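Local coordinates for protein exonuclease VapC9 (Pyrobaculum aerophilum, PDB 1V8P) that acts as a magnesium-dependent PIN-domain nuclease with slow exonuclease activity on single-stranded DNA, probably the ribonuclease toxin of a type II toxin-antitoxin system, at residues 28-33 and 153-158; 66-71 and 80-85; 94-99 and 121-126. The protein carries 1 engineered substitution. All blocks are in the same frame, centred on the assembly; numbering follows the deposited sequence.

Contact 1 of 3, residues 28-33 and 153-158; sequences VEYLVD and VRLAAQ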
# COMPACT_ATOMS: atom_id res chain seq x y z
N VAL C 28 -12.35 21.92 -20.03
CA VAL C 28 -11.32 21.36 -19.17
C VAL C 28 -9.94 21.43 -19.80
O VAL C 28 -9.74 21.01 -20.94
CB VAL C 28 -11.65 19.89 -18.82
CG1 VAL C 28 -10.58 19.30 -17.91
CG2 VAL C 28 -13.01 19.81 -18.16
N GLU C 29 -8.97 21.95 -19.05
CA GLU C 29 -7.58 22.07 -19.51
C GLU C 29 -6.66 21.25 -18.59
O GLU C 29 -5.60 20.78 -19.01
CB GLU C 29 -7.14 23.54 -19.49
CG GLU C 29 -7.76 24.45 -20.55
CD GLU C 29 -7.56 25.94 -20.25
OE1 GLU C 29 -6.42 26.36 -19.93
OE2 GLU C 29 -8.54 26.71 -20.33
N TYR C 30 -7.08 21.05 -17.35
CA TYR C 30 -6.25 20.30 -16.41
C TYR C 30 -6.88 19.07 -15.75
O TYR C 30 -8.07 19.06 -15.42
CB TYR C 30 -5.76 21.23 -15.30
CG TYR C 30 -5.14 22.50 -15.78
CD1 TYR C 30 -5.90 23.66 -15.96
CD2 TYR C 30 -3.77 22.56 -16.05
CE1 TYR C 30 -5.32 24.85 -16.39
CE2 TYR C 30 -3.18 23.74 -16.48
CZ TYR C 30 -3.95 24.88 -16.65
OH TYR C 30 -3.33 26.05 -17.04
N LEU C 31 -6.07 18.03 -15.58
CA LEU C 31 -6.46 16.80 -14.90
C LEU C 31 -5.70 16.88 -13.58
O LEU C 31 -4.46 16.92 -13.58
CB LEU C 31 -6.01 15.55 -15.67
CG LEU C 31 -6.26 14.23 -14.92
CD1 LEU C 31 -7.75 14.08 -14.66
CD2 LEU C 31 -5.75 13.05 -15.74
N VAL C 32 -6.43 16.91 -12.46
CA VAL C 32 -5.82 17.01 -11.13
C VAL C 32 -5.81 15.67 -10.41
O VAL C 32 -6.82 14.98 -10.40
CB VAL C 32 -6.59 18.03 -10.27
CG1 VAL C 32 -6.00 18.09 -8.89
CG2 VAL C 32 -6.54 19.40 -10.91
N ASP C 33 -4.69 15.30 -9.80
CA ASP C 33 -4.64 14.03 -9.08
C ASP C 33 -4.74 14.21 -7.56
O ASP C 33 -4.73 15.34 -7.05
CB ASP C 33 -3.39 13.21 -9.49
CG ASP C 33 -2.15 13.57 -8.70
OD1 ASP C 33 -2.12 14.61 -8.00
OD2 ASP C 33 -1.17 12.79 -8.80
N VAL C 153 0.14 29.80 -10.70
CA VAL C 153 0.61 30.97 -11.42
C VAL C 153 -0.13 31.10 -12.75
O VAL C 153 -0.65 32.17 -13.05
CB VAL C 153 2.13 30.92 -11.69
CG1 VAL C 153 2.89 31.04 -10.38
CG2 VAL C 153 2.50 29.64 -12.38
N ARG C 154 -0.21 30.02 -13.52
CA ARG C 154 -0.90 30.07 -14.81
C ARG C 154 -2.33 30.59 -14.69
O ARG C 154 -2.84 31.21 -15.62
CB ARG C 154 -0.95 28.69 -15.47
CG ARG C 154 0.39 28.11 -15.85
CD ARG C 154 0.22 26.82 -16.65
NE ARG C 154 1.51 26.22 -16.95
CZ ARG C 154 1.72 25.23 -17.81
NH1 ARG C 154 0.70 24.71 -18.48
NH2 ARG C 154 2.95 24.76 -18.01
N LEU C 155 -2.98 30.33 -13.57
CA LEU C 155 -4.36 30.78 -13.38
C LEU C 155 -4.38 32.25 -13.00
O LEU C 155 -5.23 33.00 -13.48
CB LEU C 155 -5.07 29.94 -12.30
CG LEU C 155 -5.31 28.47 -12.66
CD1 LEU C 155 -5.80 27.70 -11.43
CD2 LEU C 155 -6.30 28.38 -13.80
N ALA C 156 -3.46 32.65 -12.14
CA ALA C 156 -3.37 34.04 -11.70
C ALA C 156 -3.28 34.98 -12.90
O ALA C 156 -3.67 36.14 -12.81
CB ALA C 156 -2.16 34.23 -10.81
N ALA C 157 -2.76 34.46 -14.02
CA ALA C 157 -2.61 35.27 -15.22
C ALA C 157 -3.65 34.91 -16.27
O ALA C 157 -3.30 34.52 -17.39
CB ALA C 157 -1.21 35.10 -15.80
N GLN C 158 -4.92 35.06 -15.91
CA GLN C 158 -6.05 34.78 -16.80
C GLN C 158 -7.35 34.69 -15.99
O GLN C 158 -8.38 34.27 -16.57
CB GLN C 158 -5.83 33.47 -17.58
CG GLN C 158 -5.70 32.22 -16.72
CD GLN C 158 -5.61 30.94 -17.55
OE1 GLN C 158 -6.51 30.63 -18.34
NE2 GLN C 158 -4.52 30.19 -17.38
OXT GLN C 158 -7.31 35.06 -14.80

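Contact 2 of 3, residues 66-71 and 80-85; sequences NALWKE and AAASRH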
# COMPACT_ATOMS: atom_id res chain seq x y z
N ASN C 66 -8.74 8.08 1.09
CA ASN C 66 -7.78 7.21 1.73
C ASN C 66 -6.68 7.98 2.43
O ASN C 66 -6.13 7.53 3.43
CB ASN C 66 -7.17 6.27 0.69
CG ASN C 66 -6.56 5.03 1.32
OD1 ASN C 66 -5.33 4.88 1.33
ND2 ASN C 66 -7.41 4.14 1.85
N ALA C 67 -6.34 9.16 1.90
CA ALA C 67 -5.29 9.97 2.52
C ALA C 67 -5.81 10.56 3.84
O ALA C 67 -5.11 10.53 4.86
CB ALA C 67 -4.85 11.07 1.58
N LEU C 68 -7.03 11.11 3.81
CA LEU C 68 -7.62 11.70 5.00
C LEU C 68 -7.79 10.59 6.04
O LEU C 68 -7.56 10.80 7.24
CB LEU C 68 -8.99 12.31 4.68
CG LEU C 68 -9.46 13.54 5.48
CD1 LEU C 68 -10.96 13.42 5.72
CD2 LEU C 68 -8.73 13.67 6.80
N TRP C 69 -8.17 9.42 5.56
CA TRP C 69 -8.34 8.26 6.40
C TRP C 69 -7.07 8.00 7.20
O TRP C 69 -7.13 7.82 8.41
CB TRP C 69 -8.68 7.03 5.56
CG TRP C 69 -8.72 5.74 6.35
CD1 TRP C 69 -9.60 5.39 7.34
CD2 TRP C 69 -7.80 4.64 6.23
NE1 TRP C 69 -9.29 4.16 7.84
CE2 TRP C 69 -8.19 3.67 7.19
CE3 TRP C 69 -6.69 4.37 5.42
CZ2 TRP C 69 -7.51 2.46 7.35
CZ3 TRP C 69 -6.01 3.16 5.58
CH2 TRP C 69 -6.42 2.22 6.54
N LYS C 70 -5.92 7.98 6.53
CA LYS C 70 -4.66 7.71 7.21
C LYS C 70 -4.35 8.75 8.27
O LYS C 70 -3.74 8.44 9.29
CB LYS C 70 -3.47 7.67 6.23
CG LYS C 70 -3.53 6.60 5.16
CD LYS C 70 -2.28 6.62 4.30
CE LYS C 70 -2.47 5.79 3.04
NZ LYS C 70 -1.19 5.40 2.37
N GLU C 71 -4.75 10.00 8.04
CA GLU C 71 -4.48 11.03 9.03
C GLU C 71 -5.36 10.75 10.24
O GLU C 71 -4.91 10.86 11.38
CB GLU C 71 -4.77 12.42 8.46
CG GLU C 71 -3.84 12.85 7.34
CD GLU C 71 -4.14 14.24 6.82
OE1 GLU C 71 -5.15 14.83 7.26
OE2 GLU C 71 -3.38 14.75 5.97
N ALA C 80 -13.55 14.47 10.81
CA ALA C 80 -14.93 14.62 10.33
C ALA C 80 -15.18 15.98 9.67
O ALA C 80 -15.70 16.04 8.55
CB ALA C 80 -15.92 14.42 11.48
N ALA C 81 -14.82 17.06 10.36
CA ALA C 81 -14.99 18.40 9.79
C ALA C 81 -14.19 18.46 8.50
O ALA C 81 -14.70 18.88 7.46
CB ALA C 81 -14.50 19.44 10.76
N ALA C 82 -12.93 18.05 8.57
CA ALA C 82 -12.06 18.03 7.41
C ALA C 82 -12.64 17.19 6.26
O ALA C 82 -12.43 17.51 5.09
CB ALA C 82 -10.68 17.50 7.80
N SER C 83 -13.36 16.11 6.58
CA SER C 83 -13.93 15.27 5.53
C SER C 83 -15.04 15.99 4.80
O SER C 83 -15.27 15.76 3.61
CB SER C 83 -14.46 13.95 6.10
OG SER C 83 -15.73 14.12 6.69
N ARG C 84 -15.73 16.88 5.51
CA ARG C 84 -16.82 17.64 4.92
C ARG C 84 -16.24 18.68 3.98
O ARG C 84 -16.78 18.93 2.91
CB ARG C 84 -17.66 18.32 5.99
CG ARG C 84 -18.70 17.41 6.62
CD ARG C 84 -19.47 18.13 7.74
NE ARG C 84 -19.42 17.36 8.99
CZ ARG C 84 -18.68 17.70 10.04
NH1 ARG C 84 -17.94 18.80 9.99
NH2 ARG C 84 -18.67 16.93 11.13
N HIS C 85 -15.14 19.28 4.41
CA HIS C 85 -14.48 20.27 3.58
C HIS C 85 -13.95 19.59 2.32
O HIS C 85 -14.28 20.02 1.20
CB HIS C 85 -13.36 20.91 4.38
CG HIS C 85 -12.46 21.80 3.57
ND1 HIS C 85 -12.93 22.86 2.84
CD2 HIS C 85 -11.12 21.77 3.39
CE1 HIS C 85 -11.92 23.46 2.24
NE2 HIS C 85 -10.81 22.82 2.56

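Contact 3 of 3, residues 94-99 and 121-126; sequences KVLEDP and AYVAES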
# COMPACT_ATOMS: atom_id res chain seq x y z
N LYS C 94 -14.89 18.62 -12.34
CA LYS C 94 -15.56 17.86 -13.38
C LYS C 94 -14.91 16.48 -13.26
O LYS C 94 -13.71 16.39 -13.04
CB LYS C 94 -15.26 18.46 -14.75
CG LYS C 94 -16.34 18.26 -15.81
CD LYS C 94 -16.55 16.80 -16.22
CE LYS C 94 -17.59 16.68 -17.35
NZ LYS C 94 -17.83 15.26 -17.79
N VAL C 95 -15.69 15.42 -13.41
CA VAL C 95 -15.15 14.08 -13.31
C VAL C 95 -15.15 13.44 -14.69
O VAL C 95 -16.18 13.36 -15.34
CB VAL C 95 -15.99 13.23 -12.33
CG1 VAL C 95 -15.38 11.85 -12.15
CG2 VAL C 95 -16.08 13.96 -11.00
N LEU C 96 -13.98 12.99 -15.13
CA LEU C 96 -13.87 12.35 -16.43
C LEU C 96 -14.26 10.89 -16.34
O LEU C 96 -14.41 10.35 -15.26
CB LEU C 96 -12.43 12.47 -16.96
CG LEU C 96 -11.92 13.91 -16.86
CD1 LEU C 96 -10.56 14.02 -17.52
CD2 LEU C 96 -12.92 14.85 -17.51
N GLU C 97 -14.42 10.26 -17.50
CA GLU C 97 -14.79 8.85 -17.57
C GLU C 97 -13.60 7.99 -17.23
O GLU C 97 -12.46 8.42 -17.35
CB GLU C 97 -15.25 8.47 -18.98
CG GLU C 97 -16.43 9.24 -19.53
CD GLU C 97 -16.96 8.63 -20.84
OE1 GLU C 97 -16.14 8.25 -21.71
OE2 GLU C 97 -18.19 8.53 -20.99
N ASP C 98 -13.85 6.77 -16.82
CA ASP C 98 -12.74 5.88 -16.52
C ASP C 98 -12.05 5.48 -17.81
O ASP C 98 -12.69 5.28 -18.83
CB ASP C 98 -13.25 4.63 -15.79
CG ASP C 98 -13.93 4.97 -14.48
OD1 ASP C 98 -14.88 4.25 -14.12
OD2 ASP C 98 -13.52 5.94 -13.82
N PRO C 99 -10.72 5.38 -17.77
CA PRO C 99 -9.87 5.00 -18.91
C PRO C 99 -9.98 3.50 -19.19
O PRO C 99 -10.46 2.74 -18.37
CB PRO C 99 -8.47 5.35 -18.42
CG PRO C 99 -8.71 6.39 -17.37
CD PRO C 99 -9.92 5.91 -16.66
N ALA C 121 -1.51 9.59 -16.03
CA ALA C 121 -0.64 9.86 -17.15
C ALA C 121 -1.38 9.59 -18.47
O ALA C 121 -1.36 10.41 -19.39
CB ALA C 121 0.63 8.99 -17.06
N TYR C 122 -2.04 8.44 -18.54
CA TYR C 122 -2.78 8.07 -19.74
C TYR C 122 -3.91 9.03 -20.11
O TYR C 122 -4.04 9.42 -21.26
CB TYR C 122 -3.34 6.66 -19.59
CG TYR C 122 -4.13 6.23 -20.80
CD1 TYR C 122 -3.49 5.69 -21.93
CD2 TYR C 122 -5.51 6.43 -20.86
CE1 TYR C 122 -4.22 5.37 -23.09
CE2 TYR C 122 -6.24 6.12 -22.00
CZ TYR C 122 -5.60 5.59 -23.11
OH TYR C 122 -6.36 5.31 -24.22
N VAL C 123 -4.72 9.42 -19.14
CA VAL C 123 -5.85 10.30 -19.40
C VAL C 123 -5.41 11.69 -19.80
O VAL C 123 -5.98 12.29 -20.71
CB VAL C 123 -6.78 10.43 -18.18
CG1 VAL C 123 -7.88 11.47 -18.44
CG2 VAL C 123 -7.37 9.09 -17.87
N ALA C 124 -4.39 12.20 -19.12
CA ALA C 124 -3.90 13.53 -19.43
C ALA C 124 -3.35 13.57 -20.86
O ALA C 124 -3.77 14.39 -21.68
CB ALA C 124 -2.83 13.94 -18.44
N GLU C 125 -2.43 12.66 -21.16
CA GLU C 125 -1.82 12.59 -22.48
C GLU C 125 -2.79 12.20 -23.60
O GLU C 125 -2.68 12.70 -24.73
CB GLU C 125 -0.61 11.64 -22.46
CG GLU C 125 0.67 12.31 -21.96
CD GLU C 125 1.86 11.35 -21.81
OE1 GLU C 125 2.01 10.43 -22.64
OE2 GLU C 125 2.66 11.54 -20.86
N SER C 126 -3.76 11.32 -23.30
CA SER C 126 -4.73 10.88 -24.29
C SER C 126 -5.71 11.96 -24.66
O SER C 126 -6.24 11.98 -25.77
CB SER C 126 -5.53 9.69 -23.78
OG SER C 126 -4.80 8.50 -23.93

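Contact 1 of 3, residues 28-33 and 153-158
Tyr30 carries the touch between residues 28-33 and the C-terminal helix 148-156. Glu29 leads into the strand, its backbone bonded to Lys53 and Val130. At Tyr30 the chain enters strand 30-32. With CG anti to the carbonyl carbon (chi1 -50°), the ring projects from the sheet and brings its phenol oxygen against the aliphatic part of Arg154, OH lying 3.7 Å from Arg154 CD and 3.9 Å from Arg154 CB. The extended arginine carries its NH1 to the ring edge, near the ring plane, and the two flat groups are inclined by 60°, so they do not stack. Leu155 approaches obliquely, its CD2 4.5 Å from Tyr30 CE1. Past Tyr30, Leu31 packs on helix 115-127, and the chain ends at Asp33, a predicted magnesium ligand that caps the next helix. Beyond helix 148-156, Gln158 folds back, NE2 donating to Arg154 O at 2.6 Å from above the carbonyl plane, while OE1 pairs with Lys53. The same NE2 stands 4.3 Å from Tyr30 OH, a contact and not a hydrogen bond. The tyrosine is therefore held to this helix by van der Waals contact, its phenol oxygen resting on the arginine's aliphatic chain, without a bond linking the segments.

Contact 2 of 3, residues 66-71 and 80-85
Leu68 reaches from helix 58-73 to helix 79-91, with CD1 mainly on Ser83 and CD2 on the Ala82 methyl. CD1 lies 3.5 Å from Ser83 CA and 3.6 Å from Ser83 CB, and therefore meets the helix backbone as much as a side chain. CD2 is turned to the adjacent residue, 4.4 Å from Ala82 CB. The methyl of Ala82 points back at the leucine, whereas the CB of Ser83 offers its flank. Small residues on the receiving helix let the leucine come up to its main chain, and the CA atoms of Leu68 and Ser83 are 7.3 Å apart.

The hydroxyl of Ser83 faces elsewhere. Its OG sits between the backbone N and the carbonyl carbon (chi1 79°), which turns it back along its own helix to donate to Ala80 O at 2.7 Å, tilted 18° from the carbonyl plane. Ala80 O also accepts from Arg84 N, so a single carbonyl is gripped by a helical backbone bond and a serine hydroxyl, and the Arg84 guanidinium lays one face over the same oxygen.

This is a helix-helix contact between two consecutive helices of the PIN domain, joined by the short connection 74-78, where Arg76 forms a salt bridge with Glu71. Tyr38 of helix 34-40 also packs on Leu68. Leu105 of the second subunit touches it too, and Ser83 OG and Asp102 OD2 of that subunit are weakly hydrogen-bonded, so the joint between the helices lies at a subunit interface. Across the contact itself the attraction is dispersive: the leucine meets only carbon, while the buried serine hydroxyl is satisfied chiefly by Ala80 O, with the weak link to Asp102 of the second subunit besides.

Contact 3 of 3, residues 94-99 and 121-126
Val123 spreads its two methyls against the chain that follows strand 94-95, one to Leu96 and the other to Pro99. With CG1 anti to the backbone N (chi1 175°), that methyl meets Leu96 CD1 at 3.8 Å, the two side chains crossing at a slant. CG2 faces the pyrrolidine ring, 3.9 Å from Pro99 CB; the still shorter approach of CG2 to the ring is doubtful. Proline and valine meet at about a right angle, and the CA atoms of Pro99 and Val123 are 6.7 Å apart. The same Pro99 CB reaches Tyr122, 4.0 Å from its CD2 and oblique to the ring.

The segments belong to the PIN fold, whose parallel sheet has the order 94-95, 54-56, 30-32, 130-132. Strand 94-95 is outermost in this chain, and residues 96-99 run from it along helix 115-127, which packs on one side of the sheet. Leu96 points toward the helix and also packs on Leu31, while Pro99 sits just before helix 101-111, where Val104 also touches it. Asp98 points away from the helix; its OD1 is hydrogen-bonded to His58 ND1 and its OD2 to Tyr62 OH, both of the second subunit, so the chain that packs on Val123 also meets a neighbour.

Tyr122 stands with CG anti to its N (chi1 179°), and this sends the ring out toward helix 101-111, where Glu103 and Val107 lie against it. One turn on, Ser126 OG lies 3.1 Å above one face of that ring, offset toward the rim, and gives a weak bond to Tyr122 O. About 10 Å separates the side chain of Val123 from that of Asp33, a predicted magnesium ligand, and the side chains of Tyr122 and Asp117, another predicted ligand, are also about 10 Å apart.

Overall arrangement
The three contacts are spread over one chain. Contacts 1 and 3 meet at the sheet, their centres 16 Å apart: Leu31 of segment 28-33 makes the junction, its CD2 3.7 Å from Val123 CB and its CD1 4.0 Å from Leu96 CD1. Contact 2 stands apart, its centre 25 Å from either of the others, across the chain's centre from contact 3. Both 2 and 3 are nested within the long loop that contact 1 closes, and both reach the second subunit. The predicted magnesium site of Asp33, Asp117 and Asp135 draws Asp33 from the end of segment 28-33, whereas the touching residues of contact 1 lie away from it.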